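Local coordinates for protein putative NAD(P)H-flavin oxidoreductase (Streptococcus pyogenes serotype M1, PDB 2HAY) that binds flavin mononucleotide as a dimer of the nitroreductase family and probably works as an NAD(P)H-dependent oxidoreductase, at residues Ile49-Trp54 with Ile89-Ala94; Arg55-Asp60 with Phe85-Ala90; Lys62-Glu67 with His179-His184. All blocks are in the same frame, centred on the assembly; numbering follows the deposited sequence. Where two conformers were deposited one is given.

Contact 1 of 3, residues Ile49-Trp54 with Ile89-Ala94; sequences IGLEGW and IAEKHA
E91 lays its side chain along G53, which has no side chain in the way of the carboxylate. The E91 chain runs extended beyond CG (chi2 169°), which carries the carboxyl carbon CD to 3.4 Å from CA of G53. A water donating to E91 OE2 (2.6 Å) and L51 O (3.1 Å) also ties the carboxylate to the 49-54 loop. A long, weak ion pair links OE2 to K214 NZ of the second subunit.

Beyond the carboxylate, L51 turns CG anti to its backbone N (chi1 -176°) and its CD2 meets CB of A94 at 3.6 Å; both also touch I101 of helix 99-106. E91 N donates to G53 O at 2.9 Å, approaching from above the carbonyl plane. W54 and A90 form a non-hydrogen-bonded antiparallel pair, with W54 CA in a CA-H...O contact 3.0 Å from I89 O. With chi1 54°, the W54 indole leads away from the partner strand and takes E52 CA over one face.

G53 centres an inverse gamma turn, and the antiparallel pairing begins at its carbonyl. The loop after helix 32-43 here runs into strand 54-59 in the sheet of the nitroreductase fold, bringing G50 to the FMN pocket.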
loop_
_atom_site.group_PDB
_atom_site.type_symbol
_atom_site.label_atom_id
_atom_site.label_comp_id
_atom_site.label_asym_id
_atom_site.label_seq_id
_atom_site.Cartn_x
_atom_site.Cartn_y
_atom_site.Cartn_z
ATOM N N ILE B 49 -8.426 6.560 8.627
ATOM C CA ILE B 49 -9.641 7.195 9.107
ATOM C C ILE B 49 -10.916 6.880 8.297
ATOM O O ILE B 49 -11.886 7.618 8.368
ATOM C CB ILE B 49 -9.458 8.757 9.391
ATOM C CG1 ILE B 49 -9.344 9.587 8.111
ATOM C CG2 ILE B 49 -8.280 9.038 10.345
ATOM C CD1 ILE B 49 -9.440 11.088 8.378
ATOM N N GLY B 50 -10.921 5.792 7.539
ATOM C CA GLY B 50 -12.132 5.397 6.788
ATOM C C GLY B 50 -12.522 6.379 5.678
ATOM O O GLY B 50 -13.680 6.444 5.274
ATOM N N LEU B 51 -11.558 7.160 5.209
ATOM C CA LEU B 51 -11.817 8.217 4.243
ATOM C C LEU B 51 -12.241 7.660 2.876
ATOM O O LEU B 51 -13.113 8.228 2.233
ATOM C CB LEU B 51 -10.572 9.101 4.059
ATOM C CG LEU B 51 -10.806 10.300 3.111
ATOM C CD1 LEU B 51 -11.875 11.240 3.671
ATOM C CD2 LEU B 51 -9.514 11.045 2.913
ATOM N N GLU B 52 -11.594 6.578 2.428
ATOM C CA GLU B 52 -11.878 6.006 1.103
ATOM C C GLU B 52 -11.787 7.090 0.015
ATOM O O GLU B 52 -12.645 7.167 -0.887
ATOM C CB GLU B 52 -13.264 5.339 1.067
ATOM C CG GLU B 52 -13.518 4.319 2.133
ATOM C CD GLU B 52 -14.976 3.950 2.192
ATOM O OE1 GLU B 52 -15.655 4.271 3.209
ATOM O OE2 GLU B 52 -15.459 3.365 1.204
ATOM N N GLY B 53 -10.746 7.914 0.104
ATOM C CA GLY B 53 -10.498 8.962 -0.880
ATOM C C GLY B 53 -9.813 8.379 -2.091
ATOM O O GLY B 53 -8.654 8.691 -2.403
ATOM N N TRP B 54 -10.518 7.491 -2.779
ATOM C CA TRP B 54 -9.888 6.744 -3.874
ATOM C C TRP B 54 -10.957 6.278 -4.836
ATOM O O TRP B 54 -12.159 6.216 -4.469
ATOM C CB TRP B 54 -9.101 5.533 -3.329
ATOM C CG TRP B 54 -9.893 4.559 -2.422
ATOM C CD1 TRP B 54 -11.263 4.341 -2.424
ATOM C CD2 TRP B 54 -9.352 3.669 -1.436
ATOM N NE1 TRP B 54 -11.585 3.373 -1.513
ATOM C CE2 TRP B 54 -10.443 2.946 -0.883
ATOM C CE3 TRP B 54 -8.050 3.405 -0.967
ATOM C CZ2 TRP B 54 -10.281 1.988 0.120
ATOM C CZ3 TRP B 54 -7.885 2.446 0.040
ATOM C CH2 TRP B 54 -9.000 1.737 0.563
ATOM N N ILE B 89 -6.891 5.917 -8.439
ATOM C CA ILE B 89 -7.047 7.376 -8.355
ATOM C C ILE B 89 -7.156 7.780 -6.890
ATOM O O ILE B 89 -7.910 7.137 -6.124
ATOM C CB ILE B 89 -8.332 7.849 -9.123
ATOM C CG1 ILE B 89 -8.425 7.277 -10.547
ATOM C CG2 ILE B 89 -8.506 9.394 -9.093
ATOM C CD1 ILE B 89 -7.211 7.487 -11.431
ATOM N N ALA B 90 -6.396 8.803 -6.476
ATOM C CA ALA B 90 -6.516 9.322 -5.098
ATOM C C ALA B 90 -7.097 10.756 -5.024
ATOM O O ALA B 90 -6.855 11.579 -5.925
ATOM C CB ALA B 90 -5.185 9.249 -4.387
ATOM N N GLU B 91 -7.830 11.053 -3.941
ATOM C CA GLU B 91 -8.433 12.389 -3.722
ATOM C C GLU B 91 -7.387 13.448 -3.346
ATOM O O GLU B 91 -6.471 13.160 -2.572
ATOM C CB GLU B 91 -9.434 12.326 -2.580
ATOM C CG GLU B 91 -10.854 12.245 -2.998
ATOM C CD GLU B 91 -11.834 11.918 -1.844
ATOM O OE1 GLU B 91 -11.583 12.317 -0.686
ATOM O OE2 GLU B 91 -12.873 11.253 -2.112
ATOM N N LYS B 92 -7.545 14.659 -3.874
ATOM C CA LYS B 92 -6.720 15.803 -3.471
ATOM C C LYS B 92 -7.412 16.555 -2.362
ATOM O O LYS B 92 -8.623 16.424 -2.168
ATOM C CB LYS B 92 -6.509 16.767 -4.655
ATOM C CG LYS B 92 -5.713 16.144 -5.811
ATOM C CD LYS B 92 -5.559 17.144 -6.941
ATOM C CE LYS B 92 -4.477 16.698 -7.949
ATOM N NZ LYS B 92 -4.497 17.604 -9.152
ATOM N N HIS B 93 -6.647 17.347 -1.637
ATOM C CA HIS B 93 -7.239 18.283 -0.677
ATOM C C HIS B 93 -8.071 17.661 0.444
ATOM O O HIS B 93 -9.053 18.240 0.919
ATOM C CB HIS B 93 -8.027 19.346 -1.435
ATOM C CG HIS B 93 -7.180 20.124 -2.386
ATOM N ND1 HIS B 93 -6.148 20.944 -1.961
ATOM C CD2 HIS B 93 -7.205 20.209 -3.735
ATOM C CE1 HIS B 93 -5.583 21.507 -3.015
ATOM N NE2 HIS B 93 -6.196 21.069 -4.103
ATOM N N ALA B 94 -7.656 16.482 0.888
ATOM C CA ALA B 94 -8.372 15.817 1.979
ATOM C C ALA B 94 -7.892 16.354 3.324
ATOM O O ALA B 94 -7.403 15.596 4.157
ATOM C CB ALA B 94 -8.232 14.258 1.854
HETATM O O HOH W 1 -13.541 10.549 0.301
#

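Contact 2 of 3, residues Arg55-Asp60 with Phe85-Ala90; sequences RFVVLD and FILLIA
A water oxygen is gripped between L59 O, D60 OD2 and F85 N at the end of strand 54-59. It accepts from F85 N at 2.8 Å and donates to D60 OD2 at 2.9 Å as well as to L59 O, so it bridges the strands where their direct pairing stops. Next to it, L59 N donates to F85 O at 2.8 Å.

Two complete hydrogen-bonded pairs follow, V57 with L87 and R55 with I89; the V57 N to L87 O bond is almost straight, 173° at the hydrogen. The pairs join strand 54-59, outermost in this chain's antiparallel sheet of the nitroreductase fold, to strand 84-91. Residues 56 to 59 also pair in parallel with a strand of the second subunit, so the sheet continues across the dimer interface.

On the face carrying R55, V57, L87 and I89, the V57 branch CG1 packs on CG1 of I89 at 3.9 Å while CG2 turns to L87 CD1. R55 leans CB against CB of I89, then bends at chi3 (-69°); its guanidinium is held by a salt bridge to E192 and a bond to V186 O.

F56 and L88 meet on the other face, together with V58 and I86. With F56 chi1 at -54°, CG stands beside the backbone N, and the ring offers its edge to L88, CD1 lying 3.9 Å from L88 CG in the ring plane. Helices 32-43 and 137-162 pack against this face.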
loop_
_atom_site.group_PDB
_atom_site.type_symbol
_atom_site.label_atom_id
_atom_site.label_comp_id
_atom_site.label_asym_id
_atom_site.label_seq_id
_atom_site.Cartn_x
_atom_site.Cartn_y
_atom_site.Cartn_z
ATOM N N ARG B 55 -10.534 5.977 -6.064
ATOM C CA ARG B 55 -11.389 5.338 -7.044
ATOM C C ARG B 55 -10.563 4.356 -7.814
ATOM O O ARG B 55 -9.355 4.561 -7.995
ATOM C CB ARG B 55 -12.020 6.347 -8.031
ATOM C CG ARG B 55 -12.877 7.413 -7.358
ATOM C CD ARG B 55 -13.841 8.115 -8.304
ATOM N NE ARG B 55 -13.130 8.959 -9.239
ATOM C CZ ARG B 55 -12.962 8.694 -10.536
ATOM N NH1 ARG B 55 -12.307 9.573 -11.307
ATOM N NH2 ARG B 55 -13.474 7.592 -11.082
ATOM N N PHE B 56 -11.222 3.307 -8.292
ATOM C CA PHE B 56 -10.539 2.308 -9.065
ATOM C C PHE B 56 -11.242 2.205 -10.391
ATOM O O PHE B 56 -12.438 1.898 -10.443
ATOM C CB PHE B 56 -10.513 0.998 -8.285
ATOM C CG PHE B 56 -9.926 1.175 -6.922
ATOM C CD1 PHE B 56 -8.544 1.234 -6.754
ATOM C CD2 PHE B 56 -10.749 1.379 -5.817
ATOM C CE1 PHE B 56 -7.995 1.473 -5.483
ATOM C CE2 PHE B 56 -10.204 1.605 -4.565
ATOM C CZ PHE B 56 -8.815 1.644 -4.403
ATOM N N VAL B 57 -10.530 2.544 -11.459
ATOM C CA VAL B 57 -11.186 2.566 -12.762
ATOM C C VAL B 57 -10.637 1.571 -13.768
ATOM O O VAL B 57 -9.436 1.508 -14.017
ATOM C CB VAL B 57 -11.509 3.999 -13.349
ATOM C CG1 VAL B 57 -11.099 5.164 -12.422
ATOM C CG2 VAL B 57 -11.136 4.157 -14.889
ATOM N N VAL B 58 -11.556 0.770 -14.299
ATOM C CA VAL B 58 -11.211 -0.191 -15.329
ATOM C C VAL B 58 -11.134 0.541 -16.650
ATOM O O VAL B 58 -12.150 1.004 -17.177
ATOM C CB VAL B 58 -12.184 -1.381 -15.351
ATOM C CG1 VAL B 58 -11.782 -2.373 -16.419
ATOM C CG2 VAL B 58 -12.212 -2.066 -13.957
ATOM N N LEU B 59 -9.915 0.672 -17.155
ATOM C CA LEU B 59 -9.674 1.391 -18.402
ATOM C C LEU B 59 -9.694 0.393 -19.565
ATOM O O LEU B 59 -8.681 -0.226 -19.874
ATOM C CB LEU B 59 -8.338 2.153 -18.374
ATOM C CG LEU B 59 -8.068 3.005 -19.627
ATOM C CD1 LEU B 59 -9.174 4.017 -19.866
ATOM C CD2 LEU B 59 -6.728 3.711 -19.537
ATOM N N ASP B 60 -10.867 0.235 -20.168
ATOM C CA ASP B 60 -11.070 -0.647 -21.309
ATOM C C ASP B 60 -10.845 0.093 -22.645
ATOM O O ASP B 60 -10.524 -0.521 -23.660
ATOM C CB ASP B 60 -12.487 -1.229 -21.257
ATOM C CG ASP B 60 -12.590 -2.474 -20.389
ATOM O OD1 ASP B 60 -13.731 -2.888 -20.083
ATOM O OD2 ASP B 60 -11.547 -3.058 -20.011
ATOM N N PHE B 85 -6.857 -3.261 -17.378
ATOM C CA PHE B 85 -5.939 -2.248 -16.916
ATOM C C PHE B 85 -6.705 -1.376 -15.953
ATOM O O PHE B 85 -7.771 -0.862 -16.301
ATOM C CB PHE B 85 -5.458 -1.429 -18.103
ATOM C CG PHE B 85 -4.055 -0.979 -17.977
ATOM C CD1 PHE B 85 -3.756 0.211 -17.337
ATOM C CD2 PHE B 85 -3.026 -1.739 -18.510
ATOM C CE1 PHE B 85 -2.446 0.632 -17.210
ATOM C CE2 PHE B 85 -1.703 -1.323 -18.387
ATOM C CZ PHE B 85 -1.414 -0.144 -17.739
ATOM N N ILE B 86 -6.184 -1.229 -14.737
ATOM C CA ILE B 86 -6.899 -0.491 -13.685
ATOM C C ILE B 86 -6.128 0.739 -13.254
ATOM O O ILE B 86 -4.943 0.651 -12.946
ATOM C CB ILE B 86 -7.171 -1.379 -12.444
ATOM C CG1 ILE B 86 -8.200 -2.472 -12.804
ATOM C CG2 ILE B 86 -7.635 -0.540 -11.261
ATOM C CD1 ILE B 86 -8.489 -3.453 -11.670
ATOM N N LEU B 87 -6.813 1.880 -13.227
ATOM C CA LEU B 87 -6.229 3.127 -12.750
ATOM C C LEU B 87 -6.606 3.330 -11.306
ATOM O O LEU B 87 -7.787 3.286 -10.980
ATOM C CB LEU B 87 -6.745 4.332 -13.583
ATOM C CG LEU B 87 -6.733 4.176 -15.099
ATOM C CD1 LEU B 87 -7.344 5.427 -15.735
ATOM C CD2 LEU B 87 -5.316 3.940 -15.622
ATOM N N LEU B 88 -5.602 3.558 -10.456
ATOM C CA LEU B 88 -5.831 3.827 -9.020
ATOM C C LEU B 88 -5.765 5.333 -8.839
ATOM O O LEU B 88 -4.742 5.962 -9.129
ATOM C CB LEU B 88 -4.798 3.114 -8.141
ATOM C CG LEU B 88 -4.858 1.589 -8.119
ATOM C CD1 LEU B 88 -4.203 0.948 -9.383
ATOM C CD2 LEU B 88 -4.216 1.086 -6.848
ATOM N N ILE B 89 -6.891 5.917 -8.439
ATOM C CA ILE B 89 -7.047 7.376 -8.355
ATOM C C ILE B 89 -7.156 7.780 -6.890
ATOM O O ILE B 89 -7.910 7.137 -6.124
ATOM C CB ILE B 89 -8.332 7.849 -9.123
ATOM C CG1 ILE B 89 -8.425 7.277 -10.547
ATOM C CG2 ILE B 89 -8.506 9.394 -9.093
ATOM C CD1 ILE B 89 -7.211 7.487 -11.431
ATOM N N ALA B 90 -6.396 8.803 -6.476
ATOM C CA ALA B 90 -6.516 9.322 -5.098
ATOM C C ALA B 90 -7.097 10.756 -5.024
ATOM O O ALA B 90 -6.855 11.579 -5.925
ATOM C CB ALA B 90 -5.185 9.249 -4.387
HETATM O O HOH W 2 -8.828 -2.633 -19.258
#

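Contact 3 of 3, residues Lys62-Glu67 with His179-His184; sequences KPIKEE and HILAKH
Helices 62-67 and 179-183 run roughly antiparallel, their axes 153° apart in direction and 10.6 Å apart at closest approach, a spacing that side chains must bridge. They form an antiparallel helix pair at the periphery of the alpha+beta nitroreductase fold, away from the flavin, and illustrate how one carboxylate can hold two groups at a helix end.

E67 is that carboxylate. Its CG lies opposite the backbone N and the chain stays extended beyond it, sending the carboxylate across I180 to the C-terminal end of the partner helix, where K183 closes the helix and H184 follows it. There the two oxygens divide the work. OE2 uses its syn lone pair in a salt bridge with K183 NZ at 2.8 Å, the lysine chain twisted at chi2, chi3 and chi4 but still reaching nearly its full length. OE1 accepts from H184 NE2 at 3.0 Å, also on the syn side but somewhat out of the carboxylate plane. With carboxylate and imidazole planes 81° apart, the acid stands nearly upright to the ring and meets its edge. The pair of bonds fixes the carboxylate's rotation, and the nearby lysine would tend to keep it ionised.

Beneath the salt bridge, aliphatic groups fill the interface. I180 slides past the E67 chain in the opposite direction, its CG2 3.9 Å from E67 CD. I64 CG2 meets L181 CD2 at 4.3 Å, and L59 of strand 54-59 touches I64. The other branch of I64 lies over the imidazole in a CH-pi contact, CG1 sitting 3.8 Å from the H184 ring centroid and only 7° off the ring normal.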
loop_
_atom_site.group_PDB
_atom_site.type_symbol
_atom_site.label_atom_id
_atom_site.label_comp_id
_atom_site.label_asym_id
_atom_site.label_seq_id
_atom_site.Cartn_x
_atom_site.Cartn_y
_atom_site.Cartn_z
ATOM N N LYS B 62 -9.505 1.637 -25.683
ATOM C CA LYS B 62 -8.232 1.449 -26.413
ATOM C C LYS B 62 -7.577 2.769 -26.863
ATOM O O LYS B 62 -6.373 2.942 -26.684
ATOM C CB LYS B 62 -8.361 0.427 -27.555
ATOM C CG LYS B 62 -8.590 -0.995 -27.031
ATOM C CD LYS B 62 -8.405 -2.071 -28.106
ATOM C CE LYS B 62 -8.914 -3.415 -27.622
ATOM N NZ LYS B 62 -8.057 -4.011 -26.548
ATOM N N PRO B 63 -8.356 3.707 -27.439
ATOM C CA PRO B 63 -7.765 5.021 -27.748
ATOM C C PRO B 63 -7.034 5.705 -26.578
ATOM O O PRO B 63 -5.963 6.296 -26.784
ATOM C CB PRO B 63 -8.977 5.833 -28.195
ATOM C CG PRO B 63 -9.871 4.780 -28.847
ATOM C CD PRO B 63 -9.756 3.623 -27.906
ATOM N N ILE B 64 -7.594 5.614 -25.366
ATOM C CA ILE B 64 -7.017 6.291 -24.206
ATOM C C ILE B 64 -5.723 5.591 -23.807
ATOM O O ILE B 64 -4.719 6.260 -23.537
ATOM C CB ILE B 64 -8.020 6.450 -23.038
ATOM C CG1 ILE B 64 -9.111 7.441 -23.446
ATOM C CG2 ILE B 64 -7.315 6.976 -21.790
ATOM C CD1 ILE B 64 -10.315 7.487 -22.551
ATOM N N LYS B 65 -5.737 4.256 -23.835
ATOM C CA LYS B 65 -4.515 3.472 -23.662
ATOM C C LYS B 65 -3.414 3.883 -24.667
ATOM O O LYS B 65 -2.255 4.092 -24.263
ATOM C CB LYS B 65 -4.798 1.974 -23.766
ATOM C CG LYS B 65 -5.694 1.422 -22.682
ATOM C CD LYS B 65 -5.387 -0.037 -22.440
ATOM C CE LYS B 65 -6.599 -0.768 -21.983
ATOM N NZ LYS B 65 -7.447 -1.046 -23.157
ATOM N N GLU B 66 -3.790 4.010 -25.943
ATOM C CA GLU B 66 -2.872 4.402 -27.017
ATOM C C GLU B 66 -2.246 5.788 -26.760
ATOM O O GLU B 66 -1.047 5.986 -26.964
ATOM C CB GLU B 66 -3.576 4.344 -28.396
ATOM C CG GLU B 66 -3.911 2.909 -28.922
ATOM C CD GLU B 66 -4.806 2.872 -30.189
ATOM O OE1 GLU B 66 -4.944 3.894 -30.906
ATOM O OE2 GLU B 66 -5.376 1.791 -30.485
ATOM N N GLU B 67 -3.061 6.730 -26.295
ATOM C CA GLU B 67 -2.600 8.063 -25.907
ATOM C C GLU B 67 -1.672 8.097 -24.687
ATOM O O GLU B 67 -0.752 8.905 -24.635
ATOM C CB GLU B 67 -3.794 8.976 -25.675
ATOM C CG GLU B 67 -3.464 10.417 -25.823
ATOM C CD GLU B 67 -4.702 11.313 -25.843
ATOM O OE1 GLU B 67 -5.843 10.785 -25.920
ATOM O OE2 GLU B 67 -4.504 12.549 -25.779
ATOM N N HIS B 179 -3.266 14.764 -17.385
ATOM C CA HIS B 179 -3.889 15.623 -18.357
ATOM C C HIS B 179 -4.638 14.876 -19.442
ATOM O O HIS B 179 -5.654 15.376 -19.929
ATOM C CB HIS B 179 -2.920 16.685 -18.884
ATOM C CG HIS B 179 -2.663 17.762 -17.875
ATOM N ND1 HIS B 179 -1.798 17.591 -16.814
ATOM C CD2 HIS B 179 -3.200 18.995 -17.727
ATOM C CE1 HIS B 179 -1.803 18.674 -16.064
ATOM N NE2 HIS B 179 -2.632 19.547 -16.604
ATOM N N ILE B 180 -4.179 13.675 -19.786
ATOM C CA ILE B 180 -4.892 12.859 -20.771
ATOM C C ILE B 180 -6.208 12.400 -20.167
ATOM O O ILE B 180 -7.233 12.439 -20.828
ATOM C CB ILE B 180 -4.036 11.657 -21.263
ATOM C CG1 ILE B 180 -2.896 12.145 -22.157
ATOM C CG2 ILE B 180 -4.883 10.591 -22.007
ATOM C CD1 ILE B 180 -1.719 11.154 -22.195
ATOM N N LEU B 181 -6.172 12.009 -18.893
ATOM C CA LEU B 181 -7.351 11.507 -18.195
ATOM C C LEU B 181 -8.386 12.590 -17.964
ATOM O O LEU B 181 -9.574 12.353 -18.147
ATOM C CB LEU B 181 -6.988 10.852 -16.861
ATOM C CG LEU B 181 -6.141 9.579 -16.883
ATOM C CD1 LEU B 181 -5.991 9.025 -15.451
ATOM C CD2 LEU B 181 -6.732 8.560 -17.827
ATOM N N ALA B 182 -7.936 13.771 -17.557
ATOM C CA ALA B 182 -8.851 14.916 -17.437
ATOM C C ALA B 182 -9.452 15.306 -18.793
ATOM O O ALA B 182 -10.642 15.588 -18.889
ATOM C CB ALA B 182 -8.155 16.093 -16.796
ATOM N N LYS B 183 -8.625 15.288 -19.837
ATOM C CA LYS B 183 -9.065 15.661 -21.176
ATOM C C LYS B 183 -10.236 14.750 -21.605
ATOM O O LYS B 183 -11.207 15.211 -22.200
ATOM C CB LYS B 183 -7.881 15.581 -22.144
ATOM C CG LYS B 183 -8.214 15.848 -23.607
ATOM C CD LYS B 183 -7.609 14.776 -24.512
ATOM C CE LYS B 183 -6.199 15.091 -24.936
ATOM N NZ LYS B 183 -6.052 14.742 -26.381
ATOM N N HIS B 184 -10.171 13.473 -21.230
ATOM C CA HIS B 184 -11.257 12.547 -21.542
ATOM C C HIS B 184 -12.371 12.452 -20.484
ATOM O O HIS B 184 -13.235 11.589 -20.589
ATOM C CB HIS B 184 -10.701 11.159 -21.893
ATOM C CG HIS B 184 -10.002 11.116 -23.213
ATOM N ND1 HIS B 184 -10.656 10.847 -24.394
ATOM C CD2 HIS B 184 -8.706 11.320 -23.541
ATOM C CE1 HIS B 184 -9.789 10.878 -25.393
ATOM N NE2 HIS B 184 -8.600 11.172 -24.903
#

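From the N terminus, the chain leaves helix 32-43, passes through 49-54 and runs straight on into strand 54-59, then helix 62-68. Strand 84-91 returns antiparallel, closing contact 2 over a span of 24 residues and then contact 1 over 34, so the loop of contact 2 lies within that of contact 1; the two share I89 and A90. Contact 3 closes much later, when helix 174-183 comes back to helix 62-68, and its loop crosses the other two. Contacts 2 and 3 touch through L87 with L181 and L59 with I64, joining the sheet to the helix pair. Contacts 1 and 2 both reach the second subunit.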